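Local coordinates for cell division control protein 53 (Saccharomyces cerevisiae, PDB 3O2P), which serves as the cullin scaffold of SCF E3 ubiquitin ligases, probably helping to position substrate and ubiquitin-conjugating enzyme, with this C-terminal piece carrying the neddylation domain, at residues Q21-A26 against Q53-K58; E25-R30 against N45-Q50. All blocks are in the same frame, centred on the assembly; numbering follows the deposited sequence.

Contact 1. Residues Q21-A26 against Q53-K58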
ATOM      1  N   GLN B  21     -14.651  -2.005  21.194  1.00 19.85           N
ATOM      2  CA  GLN B  21     -13.429  -1.619  20.492  1.00 19.04           C
ATOM      3  C   GLN B  21     -12.543  -0.715  21.331  1.00 22.77           C
ATOM      4  O   GLN B  21     -11.334  -0.925  21.409  1.00 23.05           O
ATOM      5  CB  GLN B  21     -13.771  -0.962  19.156  1.00 16.42           C
ATOM      6  CG  GLN B  21     -14.435  -1.953  18.191  1.00 23.40           C
ATOM      7  CD  GLN B  21     -13.636  -3.235  18.072  1.00 27.29           C
ATOM      8  OE1 GLN B  21     -14.107  -4.327  18.417  1.00 27.99           O
ATOM      9  NE2 GLN B  21     -12.406  -3.103  17.612  1.00 24.24           N
ATOM     10  N   ILE B  22     -13.147   0.278  21.974  1.00 17.86           N
ATOM     11  CA  ILE B  22     -12.402   1.157  22.856  1.00 21.84           C
ATOM     12  C   ILE B  22     -11.742   0.359  23.982  1.00 24.80           C
ATOM     13  O   ILE B  22     -10.616   0.650  24.378  1.00 20.95           O
ATOM     14  CB  ILE B  22     -13.295   2.258  23.444  1.00 29.15           C
ATOM     15  CG1 ILE B  22     -13.475   3.381  22.417  1.00 28.46           C
ATOM     16  CG2 ILE B  22     -12.689   2.800  24.739  1.00 25.92           C
ATOM     17  CD1 ILE B  22     -14.590   4.361  22.773  1.00 28.46           C
ATOM     18  N   PHE B  23     -12.437  -0.648  24.499  1.00 14.71           N
ATOM     19  CA  PHE B  23     -11.839  -1.459  25.551  1.00 21.20           C
ATOM     20  C   PHE B  23     -10.667  -2.281  25.014  1.00 24.81           C
ATOM     21  O   PHE B  23      -9.605  -2.330  25.637  1.00 25.48           O
ATOM     22  CB  PHE B  23     -12.873  -2.367  26.226  1.00 20.63           C
ATOM     23  CG  PHE B  23     -12.263  -3.358  27.171  1.00 20.36           C
ATOM     24  CD1 PHE B  23     -11.997  -3.016  28.486  1.00 28.34           C
ATOM     25  CD2 PHE B  23     -11.925  -4.624  26.728  1.00 23.80           C
ATOM     26  CE1 PHE B  23     -11.415  -3.936  29.354  1.00 35.08           C
ATOM     27  CE2 PHE B  23     -11.341  -5.546  27.582  1.00 32.09           C
ATOM     28  CZ  PHE B  23     -11.082  -5.204  28.897  1.00 28.83           C
ATOM     29  N   LEU B  24     -10.853  -2.912  23.856  1.00 16.70           N
ATOM     30  CA  LEU B  24      -9.826  -3.787  23.303  1.00 21.02           C
ATOM     31  C   LEU B  24      -8.605  -3.006  22.842  1.00 22.51           C
ATOM     32  O   LEU B  24      -7.486  -3.506  22.907  1.00 18.72           O
ATOM     33  CB  LEU B  24     -10.368  -4.619  22.140  1.00 18.08           C
ATOM     34  CG  LEU B  24     -11.417  -5.671  22.470  1.00 22.59           C
ATOM     35  CD1 LEU B  24     -12.063  -6.213  21.194  1.00 17.33           C
ATOM     36  CD2 LEU B  24     -10.794  -6.782  23.302  1.00 19.17           C
ATOM     37  N   GLU B  25      -8.820  -1.782  22.367  1.00 18.24           N
ATOM     38  CA  GLU B  25      -7.698  -0.944  21.974  1.00 17.72           C
ATOM     39  C   GLU B  25      -6.789  -0.623  23.152  1.00 17.12           C
ATOM     40  O   GLU B  25      -5.567  -0.678  23.015  1.00 23.51           O
ATOM     41  CB  GLU B  25      -8.162   0.339  21.275  1.00 10.35           C
ATOM     42  CG  GLU B  25      -8.601   0.100  19.831  1.00 17.92           C
ATOM     43  CD  GLU B  25      -8.985   1.389  19.117  1.00 22.39           C
ATOM     44  OE1 GLU B  25      -8.313   2.422  19.342  1.00 26.33           O
ATOM     45  OE2 GLU B  25      -9.963   1.363  18.339  1.00 31.63           O
ATOM     46  N   ALA B  26      -7.374  -0.283  24.298  1.00 17.16           N
ATOM     47  CA  ALA B  26      -6.566   0.018  25.487  1.00 16.62           C
ATOM     48  C   ALA B  26      -5.892  -1.247  26.008  1.00 22.54           C
ATOM     49  O   ALA B  26      -4.741  -1.215  26.449  1.00 20.65           O
ATOM     50  CB  ALA B  26      -7.406   0.632  26.564  1.00 16.79           C
ATOM     51  N   GLN B  53     -12.237 -10.999  31.570  1.00 60.64           N
ATOM     52  CA  GLN B  53     -12.849 -10.452  32.774  1.00 63.92           C
ATOM     53  C   GLN B  53     -14.098  -9.648  32.420  1.00 59.07           C
ATOM     54  O   GLN B  53     -15.114  -9.718  33.113  1.00 62.28           O
ATOM     55  CB  GLN B  53     -11.860  -9.537  33.498  1.00 75.85           C
ATOM     56  CG  GLN B  53     -12.141  -8.059  33.264  1.00 83.73           C
ATOM     57  CD  GLN B  53     -10.965  -7.166  33.579  1.00 89.95           C
ATOM     58  OE1 GLN B  53     -10.283  -7.348  34.585  1.00 94.42           O
ATOM     59  NE2 GLN B  53     -10.728  -6.183  32.721  1.00 90.94           N
ATOM     60  N   ARG B  54     -14.002  -8.887  31.332  1.00 52.55           N
ATOM     61  CA  ARG B  54     -15.019  -7.917  30.936  1.00 42.30           C
ATOM     62  C   ARG B  54     -16.056  -8.532  29.999  1.00 40.29           C
ATOM     63  O   ARG B  54     -17.259  -8.467  30.251  1.00 40.14           O
ATOM     64  CB  ARG B  54     -14.338  -6.719  30.261  1.00 37.35           C
ATOM     65  CG  ARG B  54     -15.228  -5.517  30.031  1.00 43.33           C
ATOM     66  CD  ARG B  54     -15.480  -4.741  31.315  1.00 49.04           C
ATOM     67  NE  ARG B  54     -14.302  -4.001  31.763  1.00 59.27           N
ATOM     68  CZ  ARG B  54     -13.991  -2.772  31.359  1.00 52.15           C
ATOM     69  NH1 ARG B  54     -14.768  -2.143  30.484  1.00 46.68           N
ATOM     70  NH2 ARG B  54     -12.905  -2.173  31.833  1.00 38.33           N
ATOM     71  N   PHE B  55     -15.586  -9.124  28.909  1.00 40.85           N
ATOM     72  CA  PHE B  55     -16.485  -9.777  27.971  1.00 39.30           C
ATOM     73  C   PHE B  55     -15.723 -10.791  27.130  1.00 34.32           C
ATOM     74  O   PHE B  55     -14.503 -10.909  27.242  1.00 35.95           O
ATOM     75  CB  PHE B  55     -17.191  -8.751  27.079  1.00 33.67           C
ATOM     76  CG  PHE B  55     -16.307  -8.158  26.025  1.00 37.67           C
ATOM     77  CD1 PHE B  55     -16.318  -8.664  24.732  1.00 31.54           C
ATOM     78  CD2 PHE B  55     -15.461  -7.104  26.323  1.00 40.04           C
ATOM     79  CE1 PHE B  55     -15.503  -8.127  23.757  1.00 24.68           C
ATOM     80  CE2 PHE B  55     -14.637  -6.559  25.345  1.00 39.98           C
ATOM     81  CZ  PHE B  55     -14.657  -7.073  24.063  1.00 28.30           C
ATOM     82  N   ASN B  56     -16.449 -11.529  26.298  1.00 32.68           N
ATOM     83  CA  ASN B  56     -15.831 -12.524  25.436  1.00 40.10           C
ATOM     84  C   ASN B  56     -15.421 -11.942  24.078  1.00 47.29           C
ATOM     85  O   ASN B  56     -16.218 -11.879  23.140  1.00 48.16           O
ATOM     86  CB  ASN B  56     -16.743 -13.733  25.254  1.00 39.51           C
ATOM     87  CG  ASN B  56     -16.103 -14.807  24.403  1.00 55.88           C
ATOM     88  OD1 ASN B  56     -16.639 -15.199  23.364  1.00 62.47           O
ATOM     89  ND2 ASN B  56     -14.927 -15.266  24.823  1.00 56.38           N
ATOM     90  N   ALA B  57     -14.168 -11.518  23.989  1.00 40.92           N
ATOM     91  CA  ALA B  57     -13.656 -10.889  22.783  1.00 32.11           C
ATOM     92  C   ALA B  57     -13.493 -11.906  21.661  1.00 28.66           C
ATOM     93  O   ALA B  57     -12.842 -12.935  21.836  1.00 29.61           O
ATOM     94  CB  ALA B  57     -12.327 -10.202  23.077  1.00 24.33           C
ATOM     95  N   LYS B  58     -14.097 -11.617  20.512  1.00 23.51           N
ATOM     96  CA  LYS B  58     -13.909 -12.433  19.323  1.00 23.63           C
ATOM     97  C   LYS B  58     -12.660 -11.964  18.574  1.00 34.12           C
ATOM     98  O   LYS B  58     -12.303 -10.782  18.625  1.00 33.21           O
ATOM     99  CB  LYS B  58     -15.125 -12.322  18.398  1.00 20.79           C
ATOM    100  CG  LYS B  58     -16.416 -12.893  18.970  1.00 20.68           C
ATOM    101  CD  LYS B  58     -16.328 -14.391  19.198  1.00 22.39           C
ATOM    102  CE  LYS B  58     -17.656 -14.897  19.769  1.00 29.43           C
ATOM    103  NZ  LYS B  58     -17.744 -16.387  19.705  1.00 27.56           N
TER

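Contact 2. Residues E25-R30 against N45-Q50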
ATOM      1  N   GLU B  25      -8.820  -1.782  22.367  1.00 18.24           N
ATOM      2  CA  GLU B  25      -7.698  -0.944  21.974  1.00 17.72           C
ATOM      3  C   GLU B  25      -6.789  -0.623  23.152  1.00 17.12           C
ATOM      4  O   GLU B  25      -5.567  -0.678  23.015  1.00 23.51           O
ATOM      5  CB  GLU B  25      -8.162   0.339  21.275  1.00 10.35           C
ATOM      6  CG  GLU B  25      -8.601   0.100  19.831  1.00 17.92           C
ATOM      7  CD  GLU B  25      -8.985   1.389  19.117  1.00 22.39           C
ATOM      8  OE1 GLU B  25      -8.313   2.422  19.342  1.00 26.33           O
ATOM      9  OE2 GLU B  25      -9.963   1.363  18.339  1.00 31.63           O
ATOM     10  N   ALA B  26      -7.374  -0.283  24.298  1.00 17.16           N
ATOM     11  CA  ALA B  26      -6.566   0.018  25.487  1.00 16.62           C
ATOM     12  C   ALA B  26      -5.892  -1.247  26.008  1.00 22.54           C
ATOM     13  O   ALA B  26      -4.741  -1.215  26.449  1.00 20.65           O
ATOM     14  CB  ALA B  26      -7.406   0.632  26.564  1.00 16.79           C
ATOM     15  N   CYS B  27      -6.611  -2.365  25.960  1.00 19.01           N
ATOM     16  CA  CYS B  27      -6.019  -3.633  26.363  1.00 21.19           C
ATOM     17  C   CYS B  27      -4.769  -3.929  25.522  1.00 25.36           C
ATOM     18  O   CYS B  27      -3.715  -4.246  26.054  1.00 27.05           O
ATOM     19  CB  CYS B  27      -7.038  -4.761  26.223  1.00 28.32           C
ATOM     20  SG  CYS B  27      -6.454  -6.355  26.812  1.00 42.39           S
ATOM     21  N   ILE B  28      -4.887  -3.793  24.206  1.00 22.88           N
ATOM     22  CA  ILE B  28      -3.783  -4.106  23.310  1.00 18.69           C
ATOM     23  C   ILE B  28      -2.573  -3.198  23.567  1.00 20.63           C
ATOM     24  O   ILE B  28      -1.429  -3.665  23.595  1.00 15.99           O
ATOM     25  CB  ILE B  28      -4.230  -4.021  21.837  1.00 19.14           C
ATOM     26  CG1 ILE B  28      -5.160  -5.189  21.496  1.00 18.94           C
ATOM     27  CG2 ILE B  28      -3.042  -4.026  20.899  1.00 12.55           C
ATOM     28  CD1 ILE B  28      -5.821  -5.054  20.162  1.00 12.19           C
ATOM     29  N   VAL B  29      -2.830  -1.905  23.753  1.00 20.39           N
ATOM     30  CA  VAL B  29      -1.755  -0.939  24.015  1.00 25.36           C
ATOM     31  C   VAL B  29      -1.013  -1.270  25.318  1.00 23.31           C
ATOM     32  O   VAL B  29       0.210  -1.151  25.394  1.00 24.54           O
ATOM     33  CB  VAL B  29      -2.291   0.497  24.100  1.00 19.41           C
ATOM     34  CG1 VAL B  29      -1.180   1.446  24.522  1.00 24.78           C
ATOM     35  CG2 VAL B  29      -2.870   0.922  22.765  1.00 29.00           C
ATOM     36  N   ARG B  30      -1.772  -1.685  26.331  1.00 20.18           N
ATOM     37  CA  ARG B  30      -1.229  -2.135  27.611  1.00 26.59           C
ATOM     38  C   ARG B  30      -0.259  -3.305  27.403  1.00 27.78           C
ATOM     39  O   ARG B  30       0.891  -3.267  27.842  1.00 28.58           O
ATOM     40  CB  ARG B  30      -2.379  -2.571  28.520  1.00 34.58           C
ATOM     41  CG  ARG B  30      -2.219  -2.217  29.992  1.00 39.65           C
ATOM     42  CD  ARG B  30      -3.458  -2.626  30.794  1.00 46.35           C
ATOM     43  NE  ARG B  30      -4.667  -1.962  30.307  1.00 57.87           N
ATOM     44  CZ  ARG B  30      -5.820  -2.575  30.049  1.00 58.91           C
ATOM     45  NH1 ARG B  30      -5.941  -3.885  30.230  1.00 51.86           N
ATOM     46  NH2 ARG B  30      -6.859  -1.874  29.609  1.00 64.59           N
ATOM     47  N   ASN B  45      -4.227 -13.864  21.379  1.00 25.62           N
ATOM     48  CA  ASN B  45      -4.510 -14.737  22.511  1.00 26.00           C
ATOM     49  C   ASN B  45      -4.441 -14.004  23.840  1.00 26.63           C
ATOM     50  O   ASN B  45      -5.318 -14.133  24.682  1.00 32.99           O
ATOM     51  CB  ASN B  45      -3.568 -15.946  22.509  1.00 21.05           C
ATOM     52  CG  ASN B  45      -3.980 -16.975  21.487  1.00 28.78           C
ATOM     53  OD1 ASN B  45      -5.125 -16.968  21.045  1.00 30.53           O
ATOM     54  ND2 ASN B  45      -3.059 -17.855  21.094  1.00 31.13           N
ATOM     55  N   GLU B  46      -3.393 -13.220  24.026  1.00 29.94           N
ATOM     56  CA  GLU B  46      -3.242 -12.484  25.266  1.00 28.46           C
ATOM     57  C   GLU B  46      -4.390 -11.494  25.440  1.00 29.77           C
ATOM     58  O   GLU B  46      -4.987 -11.400  26.521  1.00 27.90           O
ATOM     59  CB  GLU B  46      -1.876 -11.781  25.324  1.00 23.69           C
ATOM     60  CG  GLU B  46      -1.547 -11.201  26.702  1.00 35.34           C
ATOM     61  CD  GLU B  46      -1.639 -12.240  27.820  1.00 47.83           C
ATOM     62  OE1 GLU B  46      -1.425 -13.446  27.555  1.00 53.54           O
ATOM     63  OE2 GLU B  46      -1.919 -11.848  28.971  1.00 50.69           O
ATOM     64  N   CYS B  47      -4.700 -10.755  24.379  1.00 23.89           N
ATOM     65  CA  CYS B  47      -5.774  -9.763  24.466  1.00 25.56           C
ATOM     66  C   CYS B  47      -7.123 -10.388  24.853  1.00 22.76           C
ATOM     67  O   CYS B  47      -7.861  -9.833  25.666  1.00 26.38           O
ATOM     68  CB  CYS B  47      -5.920  -8.997  23.154  1.00 24.48           C
ATOM     69  SG  CYS B  47      -7.299  -7.851  23.184  1.00 28.65           S
ATOM     70  N   ILE B  48      -7.437 -11.545  24.278  1.00 25.49           N
ATOM     71  CA  ILE B  48      -8.672 -12.258  24.623  1.00 28.12           C
ATOM     72  C   ILE B  48      -8.654 -12.721  26.081  1.00 26.73           C
ATOM     73  O   ILE B  48      -9.626 -12.546  26.800  1.00 29.26           O
ATOM     74  CB  ILE B  48      -8.909 -13.484  23.710  1.00 32.73           C
ATOM     75  CG1 ILE B  48      -9.168 -13.038  22.265  1.00 26.62           C
ATOM     76  CG2 ILE B  48     -10.065 -14.324  24.244  1.00 26.69           C
ATOM     77  CD1 ILE B  48      -9.327 -14.184  21.264  1.00 18.98           C
ATOM     78  N   ALA B  49      -7.540 -13.298  26.518  1.00 33.81           N
ATOM     79  CA  ALA B  49      -7.410 -13.750  27.904  1.00 33.51           C
ATOM     80  C   ALA B  49      -7.549 -12.613  28.922  1.00 28.15           C
ATOM     81  O   ALA B  49      -8.142 -12.798  29.980  1.00 36.39           O
ATOM     82  CB  ALA B  49      -6.084 -14.491  28.114  1.00 24.75           C
ATOM     83  N   GLN B  50      -6.999 -11.444  28.610  1.00 29.96           N
ATOM     84  CA  GLN B  50      -7.048 -10.311  29.538  1.00 36.71           C
ATOM     85  C   GLN B  50      -8.380  -9.579  29.459  1.00 34.18           C
ATOM     86  O   GLN B  50      -8.733  -8.827  30.367  1.00 42.75           O
ATOM     87  CB  GLN B  50      -5.883  -9.336  29.301  1.00 32.93           C
ATOM     88  CG  GLN B  50      -4.522  -9.903  29.666  1.00 39.85           C
ATOM     89  CD  GLN B  50      -3.430  -8.846  29.683  1.00 47.36           C
ATOM     90  OE1 GLN B  50      -3.681  -7.693  30.025  1.00 48.54           O
ATOM     91  NE2 GLN B  50      -2.210  -9.237  29.311  1.00 38.41           N
TER

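Contact 1. Residues Q21-A26 against Q53-K58
F23 leaves its helix with CG anti to the backbone N (chi1 171°), which carries the ring out to the loop, where R54, bent at chi2 and chi3, folds back over it. The CB of R54 sits over one face of the F23 ring, 4.2 Å from its centroid, in a CH-pi contact. Beyond the bends, the CE1 corner of the F23 ring lies over a face of the guanidinium, offset toward its rim, with R54 NH2 3.4 Å from F23 CE1 and the two planes tilted 56° apart. F55 meets the same ring obliquely, planes at 68°, with its CE2 3.6 Å from F23 CD2. A flat, wide side chain suits a place that must touch both an aliphatic stem and a second ring; an alanine here would probably leave R54 without its platform and F55 freer to turn. Deeper in, branched L24 presents CG to F55 CZ at 3.9 Å, while its CD2 reaches the methyl of A57, a residue small enough to lie close to the helix. The loop that links helix 40-51 to helix 59-71 thus lies against helix 8-35, with F23 and L24 also touching S51 and L24 reaching M61.

Contact 2. Residues E25-R30 against N45-Q50
C27 and C47 direct their side chains into the interface where two helices of the winged-helix cullin neddylation domain cross, and their sulfurs lie side by side, the two C-S bonds pointing roughly opposite ways. The segments 25-30 and 45-50 run at 121° to one another, their axes 9.7 Å apart, and the backbones come nearest at I28 and C47. Both cysteines have SG anti to the backbone N (chi1 -176° for C27), and the two SG atoms are 4.0 Å apart, in van der Waals contact and too far for a disulfide. Small, apolar and without branches, cysteine lets the helices approach without a large side chain between them. The sulfurs have different further neighbours. That of C27 lies beside the other helix, touching the C47 carbonyl oxygen and, at 3.9 Å, the CB of Q50. The sulfur of C47 instead packs against CG1 of I28, the branch that stands beside the backbone N. I28 CB is turned across the interface rather than straight at it, which suits a beta-branched residue serving two partners: the same side chain also touches A65, I66 and L69 of helix 59-71, so it fills the angle among three helices.

Toward the solvent the chemistry becomes polar. Q50 offers its aliphatic stem to C27, and its extended chain then leads away from that sulfur toward R30 and E46. Q50 OE1 approaches the R30 guanidinium obliquely, but at 4.4 Å from R30 NH1 there is no hydrogen bond. A long, flexible polar chain suits this margin. The amide is held from its own helix, one turn back: Q50 NE2 donates to E46 OE2 at 2.6 Å, nearly straight at 166°, with the acceptor close to the amide plane and the carboxylate using its anti lone pair.

Both contacts hold helix 8-35, and overlapping parts of it pack mainly on the loop that follows helix 40-51 in contact 1 and on that helix itself in contact 2. Contact 2 is the more buried, built on sulfur and aliphatic groups, with polar side chains confined to its margin. Contact 1 is only partly buried and relies on aromatic rings with an arginine at its exposed side, its inner end being aliphatic. The two meet directly, L24 CD2 lying 3.7 Å from C47 SG, so the apolar layer runs on from one to the other. Neither has a hydrogen bond between its segments; shape and packing join helix 8-35 to both partners.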